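Local coordinates for protein member of s1p family of ribosomal proteins (Pyrococcus furiosus, PDB 5YH1) that binds manganese through its DHH-family part, the piece present here, and probably acts as an exonuclease on nucleic acids, at residues D249-D252 with L253-I256; D330-Y334 with A335-E339; I350-H353 with F354-Q357; N386-L389 with N390-V393. All coordinates share one frame; numbering follows the deposited sequence.

Contact 1 of 4, residues D249-D252 with L253-I256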
loop_
_atom_site.group_PDB
_atom_site.type_symbol
_atom_site.label_atom_id
_atom_site.label_comp_id
_atom_site.label_asym_id
_atom_site.label_seq_id
_atom_site.Cartn_x
_atom_site.Cartn_y
_atom_site.Cartn_z
ATOM N N ASP A 249 -6.537 -37.312 -4.386
ATOM C CA ASP A 249 -5.319 -38.084 -4.168
ATOM C C ASP A 249 -4.178 -37.128 -3.825
ATOM O O ASP A 249 -4.383 -35.919 -3.696
ATOM C CB ASP A 249 -4.999 -38.989 -5.371
ATOM C CG ASP A 249 -4.624 -38.216 -6.617
ATOM O OD1 ASP A 249 -4.090 -37.096 -6.512
ATOM O OD2 ASP A 249 -4.852 -38.752 -7.720
ATOM N N GLU A 250 -2.975 -37.669 -3.703
ATOM C CA GLU A 250 -1.838 -36.902 -3.212
ATOM C C GLU A 250 -1.389 -35.829 -4.211
ATOM O O GLU A 250 -0.899 -34.769 -3.810
ATOM C CB GLU A 250 -0.682 -37.833 -2.847
ATOM C CG GLU A 250 -1.164 -39.195 -2.327
ATOM C CD GLU A 250 -0.427 -39.668 -1.109
ATOM O OE1 GLU A 250 0.671 -39.155 -0.832
ATOM O OE2 GLU A 250 -0.958 -40.563 -0.429
ATOM N N GLU A 251 -1.576 -36.097 -5.502
ATOM C CA GLU A 251 -1.219 -35.128 -6.529
ATOM C C GLU A 251 -2.237 -34.006 -6.583
ATOM O O GLU A 251 -1.862 -32.864 -6.791
ATOM C CB GLU A 251 -1.052 -35.793 -7.899
ATOM C CG GLU A 251 0.103 -36.800 -7.963
ATOM C CD GLU A 251 1.412 -36.261 -7.384
ATOM O OE1 GLU A 251 1.853 -35.162 -7.799
ATOM O OE2 GLU A 251 2.003 -36.932 -6.504
ATOM N N ASP A 252 -3.514 -34.326 -6.379
ATOM C CA ASP A 252 -4.555 -33.313 -6.258
ATOM C C ASP A 252 -4.219 -32.348 -5.116
ATOM O O ASP A 252 -4.333 -31.130 -5.267
ATOM C CB ASP A 252 -5.915 -33.944 -5.965
ATOM C CG ASP A 252 -6.437 -34.809 -7.108
ATOM O OD1 ASP A 252 -6.162 -34.502 -8.284
ATOM O OD2 ASP A 252 -7.152 -35.793 -6.815
ATOM N N LEU A 253 -3.821 -32.907 -3.976
ATOM C CA LEU A 253 -3.521 -32.114 -2.792
ATOM C C LEU A 253 -2.357 -31.175 -3.057
ATOM O O LEU A 253 -2.409 -30.021 -2.666
ATOM C CB LEU A 253 -3.229 -33.017 -1.586
ATOM C CG LEU A 253 -4.456 -33.808 -1.112
ATOM C CD1 LEU A 253 -4.077 -34.961 -0.199
ATOM C CD2 LEU A 253 -5.469 -32.897 -0.431
ATOM N N LYS A 254 -1.318 -31.673 -3.721
ATOM C CA LYS A 254 -0.169 -30.845 -4.085
ATOM C C LYS A 254 -0.532 -29.672 -5.000
ATOM O O LYS A 254 -0.007 -28.571 -4.833
ATOM C CB LYS A 254 0.913 -31.691 -4.740
ATOM C CG LYS A 254 1.691 -32.500 -3.721
ATOM C CD LYS A 254 2.726 -33.393 -4.378
ATOM C CE LYS A 254 3.682 -33.954 -3.340
ATOM N NZ LYS A 254 4.191 -35.295 -3.749
ATOM N N LYS A 255 -1.420 -29.927 -5.959
ATOM C CA LYS A 255 -1.891 -28.899 -6.880
ATOM C C LYS A 255 -2.662 -27.834 -6.120
ATOM O O LYS A 255 -2.463 -26.642 -6.353
ATOM C CB LYS A 255 -2.816 -29.493 -7.946
ATOM C CG LYS A 255 -2.162 -30.367 -9.007
ATOM C CD LYS A 255 -3.260 -30.870 -9.940
ATOM C CE LYS A 255 -2.748 -31.378 -11.271
ATOM N NZ LYS A 255 -1.727 -32.432 -11.074
ATOM N N ILE A 256 -3.557 -28.279 -5.233
ATOM C CA ILE A 256 -4.318 -27.375 -4.367
ATOM C C ILE A 256 -3.388 -26.487 -3.534
ATOM O O ILE A 256 -3.572 -25.262 -3.487
ATOM C CB ILE A 256 -5.308 -28.134 -3.464
ATOM C CG1 ILE A 256 -6.465 -28.669 -4.308
ATOM C CG2 ILE A 256 -5.867 -27.221 -2.369
ATOM C CD1 ILE A 256 -7.362 -29.662 -3.597
#
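Leu-253 N reaches back to Asp-249 O at 3.1 Å, the first i to i+4 bond of helix 250-267, and the next three amides follow the same rule: Lys-254 to Glu-250, Lys-255 to Glu-251 and Ile-256 to Asp-252. Leu-253 also brings its branch point close to the same oxygen, Leu-253 CG lying 3.3 Å from Asp-249 O. On the outer side Glu-251 and Lys-254 lie alongside each other, pointing the same way. The glutamate folds at chi2 (-48°) while the lysine runs extended, and Glu-251 OE2 stands 3.9 Å from Lys-254 NZ, a long salt bridge suited to a solvent-facing pair that can adjust.

Behind this first shell the helix start is fixed by a capping box. Asp-249, the N-cap residue, turns its carboxylate back over the first turn: OD1 accepts from Asp-252 N at 2.8 Å, nearly along the C-O axis, and more weakly from Glu-251 N. In return Asp-252 OD2 accepts a hydrogen bond from Asp-249 N at 2.9 Å, on its anti side and 30° out of the carboxylate plane. Aspartate fits both ends of this exchange, since its short arm reaches a nearby amide and its negative charge should be favoured at the positive end of the helix dipole.

Glu-250 sends OE2 outside the turn, to a salt bridge with Lys-244 of helix 234-245. Leu-253 and Ile-256, the buried apolar residues here, face inward: Leu-253 packs on Ile-224 of helix 221-229 and Leu-240 of helix 234-245, while Ile-256 meets Ile-224 and His-289.

Contact 2 of 4, residues D330-Y334 with A335-E339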
loop_
_atom_site.group_PDB
_atom_site.type_symbol
_atom_site.label_atom_id
_atom_site.label_comp_id
_atom_site.label_asym_id
_atom_site.label_seq_id
_atom_site.Cartn_x
_atom_site.Cartn_y
_atom_site.Cartn_z
ATOM N N ASP A 330 22.519 -16.136 -6.189
ATOM C CA ASP A 330 22.254 -14.717 -5.967
ATOM C C ASP A 330 20.900 -14.387 -6.583
ATOM O O ASP A 330 20.799 -14.164 -7.798
ATOM C CB ASP A 330 23.360 -13.888 -6.616
ATOM C CG ASP A 330 23.225 -12.394 -6.337
ATOM O OD1 ASP A 330 22.079 -11.905 -6.153
ATOM O OD2 ASP A 330 24.278 -11.720 -6.319
ATOM N N VAL A 331 19.866 -14.366 -5.750
ATOM C CA VAL A 331 18.517 -14.105 -6.224
ATOM C C VAL A 331 18.188 -12.614 -6.404
ATOM O O VAL A 331 17.089 -12.292 -6.809
ATOM C CB VAL A 331 17.433 -14.791 -5.362
ATOM C CG1 VAL A 331 17.635 -16.300 -5.373
ATOM C CG2 VAL A 331 17.424 -14.263 -3.932
ATOM N N GLU A 332 19.123 -11.716 -6.114
ATOM C CA GLU A 332 18.971 -10.325 -6.535
ATOM C C GLU A 332 19.412 -10.180 -7.998
ATOM O O GLU A 332 18.698 -9.595 -8.792
ATOM C CB GLU A 332 19.781 -9.379 -5.643
ATOM C CG GLU A 332 19.384 -7.899 -5.726
ATOM C CD GLU A 332 17.991 -7.565 -5.153
ATOM O OE1 GLU A 332 17.540 -6.420 -5.374
ATOM O OE2 GLU A 332 17.341 -8.409 -4.482
ATOM N N LEU A 333 20.583 -10.715 -8.347
ATOM C CA LEU A 333 21.103 -10.599 -9.712
ATOM C C LEU A 333 20.414 -11.508 -10.734
ATOM O O LEU A 333 20.282 -11.129 -11.906
ATOM C CB LEU A 333 22.605 -10.879 -9.752
ATOM C CG LEU A 333 23.548 -9.897 -9.057
ATOM C CD1 LEU A 333 24.988 -10.249 -9.399
ATOM C CD2 LEU A 333 23.242 -8.453 -9.439
ATOM N N TYR A 334 19.986 -12.698 -10.308
ATOM C CA TYR A 334 19.541 -13.731 -11.248
ATOM C C TYR A 334 18.168 -14.273 -10.907
ATOM O O TYR A 334 17.958 -15.475 -10.899
ATOM C CB TYR A 334 20.554 -14.883 -11.285
ATOM C CG TYR A 334 21.951 -14.429 -11.619
ATOM C CD1 TYR A 334 22.243 -13.898 -12.871
ATOM C CD2 TYR A 334 22.978 -14.523 -10.691
ATOM C CE1 TYR A 334 23.525 -13.470 -13.187
ATOM C CE2 TYR A 334 24.261 -14.097 -10.997
ATOM C CZ TYR A 334 24.524 -13.571 -12.249
ATOM O OH TYR A 334 25.789 -13.145 -12.555
ATOM N N ALA A 335 17.237 -13.384 -10.605
ATOM C CA ALA A 335 15.854 -13.775 -10.404
ATOM C C ALA A 335 14.996 -12.558 -10.681
ATOM O O ALA A 335 15.487 -11.447 -10.580
ATOM C CB ALA A 335 15.638 -14.267 -8.977
ATOM N N PRO A 336 13.717 -12.760 -11.041
ATOM C CA PRO A 336 12.847 -11.621 -11.326
ATOM C C PRO A 336 12.361 -10.962 -10.045
ATOM O O PRO A 336 11.614 -11.576 -9.286
ATOM C CB PRO A 336 11.679 -12.254 -12.091
ATOM C CG PRO A 336 11.614 -13.657 -11.597
ATOM C CD PRO A 336 13.022 -14.050 -11.229
ATOM N N LYS A 337 12.772 -9.723 -9.801
ATOM C CA LYS A 337 12.390 -9.049 -8.569
ATOM C C LYS A 337 10.900 -8.687 -8.573
ATOM O O LYS A 337 10.336 -8.335 -9.619
ATOM C CB LYS A 337 13.248 -7.807 -8.331
ATOM C CG LYS A 337 13.196 -7.345 -6.884
ATOM C CD LYS A 337 14.169 -6.210 -6.601
ATOM C CE LYS A 337 14.244 -5.921 -5.108
ATOM N NZ LYS A 337 15.164 -4.789 -4.817
ATOM N N PHE A 338 10.278 -8.820 -7.401
ATOM C CA PHE A 338 8.869 -8.482 -7.155
ATOM C C PHE A 338 7.830 -9.370 -7.839
ATOM O O PHE A 338 6.643 -9.088 -7.757
ATOM C CB PHE A 338 8.583 -7.003 -7.472
ATOM C CG PHE A 338 9.418 -6.040 -6.670
ATOM C CD1 PHE A 338 9.307 -5.991 -5.283
ATOM C CD2 PHE A 338 10.311 -5.184 -7.299
ATOM C CE1 PHE A 338 10.076 -5.112 -4.537
ATOM C CE2 PHE A 338 11.084 -4.302 -6.558
ATOM C CZ PHE A 338 10.966 -4.267 -5.175
ATOM N N GLU A 339 8.249 -10.439 -8.498
ATOM C CA GLU A 339 7.302 -11.310 -9.183
ATOM C C GLU A 339 7.213 -12.652 -8.490
ATOM O O GLU A 339 8.098 -13.023 -7.731
ATOM C CB GLU A 339 7.739 -11.538 -10.623
ATOM C CG GLU A 339 7.640 -10.313 -11.509
ATOM C CD GLU A 339 8.210 -10.579 -12.884
ATOM O OE1 GLU A 339 7.877 -11.629 -13.474
ATOM O OE2 GLU A 339 9.001 -9.751 -13.368
HETATM O O HOH W 1 17.058 -9.185 -11.417
#
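Glu-332 and Lys-337 reach toward one another across the bend, their side chains crossing at a slant. The lysine is stretched out beyond CG, whereas the glutamate bends at chi2 (68°), which swings its carboxylate round to the ammonium group. Lys-337 NZ donates to Glu-332 OE1 at 2.9 Å, meeting the syn lone pair of that oxygen, and Lys-337 CE follows at 3.3 Å from the same atom. A long, flexible pair of opposite charge suits two positions five residues apart in irregular chain. Were Glu-332 cut back to an alanine, the Lys-337 ammonium would probably lose this mate and its long chain be freer to swing.

On another side of the bend the contact is apolar and small: Val-331 CB lies 4.1 Å from Ala-335 CB, and the alanine methyl also comes 3.3 Å from Val-331 O, a close approach that its small size suits. A water ties the turn together by donating to Glu-332 O and to Ala-335 O (2.9 Å from the latter).

Asp-330 opens the bend as an Asx turn: its OD1 accepts from Glu-332 N at 3.0 Å and from Leu-333 N at 2.9 Å, the latter arriving from above the carboxylate plane. A type II turn, Pro-336 to Glu-339, follows. The whole loop leads from strand 325-330 to helix 343-358; Val-331 and Ala-335 rest on Leu-346 of that helix, and Leu-333, Tyr-334 and Pro-336 pack against the second subunit.

Contact 3 of 4, residues I350-H353 with F354-Q357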
loop_
_atom_site.group_PDB
_atom_site.type_symbol
_atom_site.label_atom_id
_atom_site.label_comp_id
_atom_site.label_asym_id
_atom_site.label_seq_id
_atom_site.Cartn_x
_atom_site.Cartn_y
_atom_site.Cartn_z
ATOM N N ILE A 350 14.404 -24.374 -6.288
ATOM C CA ILE A 350 15.774 -24.768 -6.611
ATOM C C ILE A 350 16.195 -25.943 -5.728
ATOM O O ILE A 350 16.750 -26.943 -6.215
ATOM C CB ILE A 350 16.744 -23.585 -6.457
ATOM C CG1 ILE A 350 16.462 -22.533 -7.547
ATOM C CG2 ILE A 350 18.197 -24.045 -6.544
ATOM C CD1 ILE A 350 16.998 -21.147 -7.226
ATOM N N HIS A 351 15.909 -25.828 -4.435
ATOM C CA HIS A 351 16.267 -26.871 -3.485
ATOM C C HIS A 351 15.606 -28.208 -3.852
ATOM O O HIS A 351 16.279 -29.242 -3.873
ATOM C CB HIS A 351 15.881 -26.450 -2.068
ATOM C CG HIS A 351 16.440 -27.331 -1.003
ATOM N ND1 HIS A 351 17.794 -27.507 -0.820
ATOM C CD2 HIS A 351 15.831 -28.059 -0.039
ATOM C CE1 HIS A 351 17.996 -28.309 0.209
ATOM N NE2 HIS A 351 16.820 -28.659 0.700
ATOM N N ASP A 352 14.307 -28.170 -4.149
ATOM C CA ASP A 352 13.567 -29.366 -4.576
ATOM C C ASP A 352 14.186 -30.011 -5.795
ATOM O O ASP A 352 14.242 -31.235 -5.887
ATOM C CB ASP A 352 12.108 -29.041 -4.899
ATOM C CG ASP A 352 11.293 -28.735 -3.672
ATOM O OD1 ASP A 352 11.749 -29.031 -2.546
ATOM O OD2 ASP A 352 10.194 -28.168 -3.829
ATOM N N HIS A 353 14.649 -29.192 -6.731
ATOM C CA HIS A 353 15.269 -29.713 -7.944
ATOM C C HIS A 353 16.516 -30.512 -7.598
ATOM O O HIS A 353 16.739 -31.588 -8.152
ATOM C CB HIS A 353 15.610 -28.581 -8.904
ATOM C CG HIS A 353 16.451 -29.004 -10.061
ATOM N ND1 HIS A 353 15.915 -29.494 -11.231
ATOM C CD2 HIS A 353 17.794 -29.007 -10.231
ATOM C CE1 HIS A 353 16.891 -29.780 -12.074
ATOM N NE2 HIS A 353 18.041 -29.503 -11.487
ATOM N N PHE A 354 17.318 -29.991 -6.670
ATOM C CA PHE A 354 18.532 -30.678 -6.260
ATOM C C PHE A 354 18.206 -31.955 -5.474
ATOM O O PHE A 354 18.920 -32.948 -5.593
ATOM C CB PHE A 354 19.490 -29.734 -5.514
ATOM C CG PHE A 354 20.312 -28.877 -6.438
ATOM C CD1 PHE A 354 19.848 -27.641 -6.868
ATOM C CD2 PHE A 354 21.528 -29.326 -6.913
ATOM C CE1 PHE A 354 20.590 -26.863 -7.747
ATOM C CE2 PHE A 354 22.278 -28.556 -7.792
ATOM C CZ PHE A 354 21.809 -27.318 -8.209
ATOM N N LYS A 355 17.104 -31.937 -4.726
ATOM C CA LYS A 355 16.625 -33.124 -4.004
ATOM C C LYS A 355 16.132 -34.225 -4.947
ATOM O O LYS A 355 16.441 -35.399 -4.745
ATOM C CB LYS A 355 15.522 -32.749 -3.002
ATOM C CG LYS A 355 16.090 -32.221 -1.688
ATOM C CD LYS A 355 15.150 -31.304 -0.944
ATOM C CE LYS A 355 13.746 -31.863 -0.880
ATOM N NZ LYS A 355 12.942 -31.152 0.149
ATOM N N GLU A 356 15.372 -33.840 -5.963
ATOM C CA GLU A 356 14.928 -34.777 -6.996
ATOM C C GLU A 356 16.109 -35.422 -7.711
ATOM O O GLU A 356 16.096 -36.615 -7.970
ATOM C CB GLU A 356 14.009 -34.076 -8.012
ATOM C CG GLU A 356 12.597 -33.858 -7.474
ATOM C CD GLU A 356 11.856 -32.677 -8.099
ATOM O OE1 GLU A 356 12.208 -32.243 -9.223
ATOM O OE2 GLU A 356 10.902 -32.180 -7.453
ATOM N N GLN A 357 17.135 -34.642 -8.012
ATOM C CA GLN A 357 18.288 -35.160 -8.737
ATOM C C GLN A 357 19.215 -36.052 -7.895
ATOM O O GLN A 357 19.700 -37.070 -8.386
ATOM C CB GLN A 357 19.089 -34.008 -9.324
ATOM C CG GLN A 357 20.245 -34.456 -10.194
ATOM C CD GLN A 357 20.809 -33.339 -11.047
ATOM O OE1 GLN A 357 20.217 -32.264 -11.170
ATOM N NE2 GLN A 357 21.960 -33.592 -11.649
HETATM O O HOH W 2 14.560 -30.038 2.363
HETATM O O HOH W 3 12.802 -29.597 -10.504
#
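Four i to i+4 bonds carry the backbone through this helix, from Phe-354 N to Ile-350 O (3.1 Å) up to Gln-357 N to His-353 O, the shortest being Glu-356 N to Asp-352 O at 2.8 Å. His-353 and Phe-354 form a T-shaped pair, the imidazole edge directed at the phenyl face with planes at 84° and centroids 5.6 Å apart. Ile-350 lies alongside, pointing the same way, with CG2 3.9 Å from Phe-354 CE1.

The helix, 343-358, is the crossover of a beta-alpha-beta unit between strands 325-330 and 364-369, and its buried face takes the bulky Phe-354 against Asn-327, Leu-312 and Val-315. With the ring gone, as in an alanine here, a gap is likely to open and the His-353 edge and Ile-350 CG2 to lose their aromatic partner.

On the polar side Lys-355, bent at chi3 (46°), lays CD 3.4 Å from His-351 CD2 and brings NZ to 3.6 Å from Asp-352 OD1, a long salt bridge. Asp-352 and His-351 ND1 have their main partners outside, Arg-230 and Thr-366; Lys-355 also bridges to Glu-360. One water links His-351 NE2 with Lys-355 NZ, another His-353 ND1 with Glu-356 OE1.

Contact 4 of 4, residues N386-L389 with N390-V393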
loop_
_atom_site.group_PDB
_atom_site.type_symbol
_atom_site.label_atom_id
_atom_site.label_comp_id
_atom_site.label_asym_id
_atom_site.label_seq_id
_atom_site.Cartn_x
_atom_site.Cartn_y
_atom_site.Cartn_z
ATOM N N ASN A 386 24.721 -32.838 11.890
ATOM C CA ASN A 386 24.256 -31.958 12.969
ATOM C C ASN A 386 24.175 -30.482 12.562
ATOM O O ASN A 386 24.577 -29.586 13.304
ATOM C CB ASN A 386 25.110 -32.148 14.231
ATOM C CG ASN A 386 24.812 -33.461 14.926
ATOM O OD1 ASN A 386 23.820 -33.576 15.648
ATOM N ND2 ASN A 386 25.649 -34.469 14.687
ATOM N N PHE A 387 23.653 -30.243 11.366
ATOM C CA PHE A 387 23.440 -28.890 10.899
ATOM C C PHE A 387 22.355 -28.240 11.750
ATOM O O PHE A 387 21.280 -28.794 11.915
ATOM C CB PHE A 387 23.023 -28.884 9.430
ATOM C CG PHE A 387 22.644 -27.527 8.931
ATOM C CD1 PHE A 387 23.619 -26.636 8.520
ATOM C CD2 PHE A 387 21.318 -27.122 8.916
ATOM C CE1 PHE A 387 23.277 -25.364 8.072
ATOM C CE2 PHE A 387 20.972 -25.855 8.471
ATOM C CZ PHE A 387 21.954 -24.978 8.054
ATOM N N ASP A 388 22.647 -27.072 12.304
ATOM C CA ASP A 388 21.648 -26.313 13.054
ATOM C C ASP A 388 21.820 -24.847 12.703
ATOM O O ASP A 388 22.823 -24.226 13.068
ATOM C CB ASP A 388 21.812 -26.534 14.564
ATOM C CG ASP A 388 20.723 -25.839 15.396
ATOM O OD1 ASP A 388 20.199 -24.779 14.998
ATOM O OD2 ASP A 388 20.393 -26.356 16.474
ATOM N N LEU A 389 20.840 -24.311 11.978
ATOM C CA LEU A 389 20.899 -22.947 11.494
ATOM C C LEU A 389 20.925 -21.931 12.640
ATOM O O LEU A 389 21.660 -20.952 12.572
ATOM C CB LEU A 389 19.721 -22.669 10.557
ATOM C CG LEU A 389 19.607 -21.253 9.981
ATOM C CD1 LEU A 389 20.829 -20.917 9.138
ATOM C CD2 LEU A 389 18.317 -21.120 9.177
ATOM N N ASN A 390 20.121 -22.163 13.679
ATOM C CA ASN A 390 20.082 -21.257 14.843
ATOM C C ASN A 390 21.436 -21.159 15.535
ATOM O O ASN A 390 21.863 -20.067 15.894
ATOM C CB ASN A 390 18.994 -21.668 15.836
ATOM C CG ASN A 390 17.601 -21.563 15.241
ATOM O OD1 ASN A 390 17.257 -20.566 14.616
ATOM N ND2 ASN A 390 16.799 -22.601 15.416
ATOM N N LYS A 391 22.122 -22.290 15.684
ATOM C CA LYS A 391 23.474 -22.296 16.253
ATOM C C LYS A 391 24.452 -21.555 15.358
ATOM O O LYS A 391 25.311 -20.831 15.846
ATOM C CB LYS A 391 23.990 -23.724 16.469
ATOM C CG LYS A 391 23.318 -24.440 17.621
ATOM C CD LYS A 391 23.772 -25.889 17.736
ATOM C CE LYS A 391 22.936 -26.635 18.771
ATOM N NZ LYS A 391 23.082 -28.116 18.671
ATOM N N ILE A 392 24.336 -21.757 14.046
ATOM C CA ILE A 392 25.246 -21.107 13.106
ATOM C C ILE A 392 25.041 -19.595 13.124
ATOM O O ILE A 392 26.009 -18.850 13.094
ATOM C CB ILE A 392 25.135 -21.700 11.684
ATOM C CG1 ILE A 392 25.776 -23.095 11.683
ATOM C CG2 ILE A 392 25.827 -20.807 10.657
ATOM C CD1 ILE A 392 25.515 -23.911 10.447
ATOM N N VAL A 393 23.789 -19.158 13.213
ATOM C CA VAL A 393 23.467 -17.728 13.268
ATOM C C VAL A 393 24.054 -17.074 14.519
ATOM O O VAL A 393 24.627 -15.986 14.431
ATOM C CB VAL A 393 21.946 -17.481 13.199
ATOM C CG1 VAL A 393 21.601 -16.039 13.554
ATOM C CG2 VAL A 393 21.421 -17.825 11.816
#
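Asp-388 meets Lys-391 at about a right angle, and its side chain can be followed outward from the backbone. CB rests against the aliphatic part of the lysine, 3.8 Å from Lys-391 CD. The first torsion, chi1 -176°, points CG away from the backbone N and carries the carboxylate over the start of the helix, where CG packs on Lys-391 CG. At the tip the two oxygens divide the work. OD1 accepts from Lys-391 N at 3.2 Å, the donor standing well above the carboxylate plane, while OD2 lies against Lys-391 CE (3.4 Å) and makes a long salt bridge to Lys-391 NZ at 3.9 Å. The aspartate's backbone serves the same turn, since Asp-388 O accepts from Ile-392 N at 3.1 Å.

On the buried side Phe-387 CE1 touches Ile-392 CD1 at 3.6 Å, and Leu-389 CD1 meets Val-393 CG2 at 4.1 Å. Phe-387 and Leu-389 pack on Val-376 of strand 373-378, and Leu-389 and Ile-392 on Phe-430 of helix 423-435. Asn-390 instead turns its amide outward from the turn to Gly-409 O.

Aspartate in this place is a classic N-cap, its carboxylate receiving an amide of the first turn of helix 389-399, with a hydrophobic staple between Phe-387 (N') and Ile-392 (N4).

How the contacts relate
All four contacts are local and partly buried. Contacts 3 and 4 set buried apolar groups against the six-stranded sheet, contact 1 against neighbouring helices; the charged pairs of contacts 1 and 2 lie on more exposed sides. Contacts 1 and 4 are helix starts capped by aspartate, reciprocally in contact 1, one-sidedly and with a hydrophobic staple in contact 4. Contact 3 lies within a helix, its side chains forming an aromatic pair and salt bridges reaching out of it. Contact 2 is loop, and alone touches the second subunit. Contacts 2 and 3 belong to one beta-alpha-beta unit, nearest atoms about 5 Å apart. Contact 1 lies nearest the manganese ligands, the Ile-256 and Asp-67 side chains being about 11 Å apart.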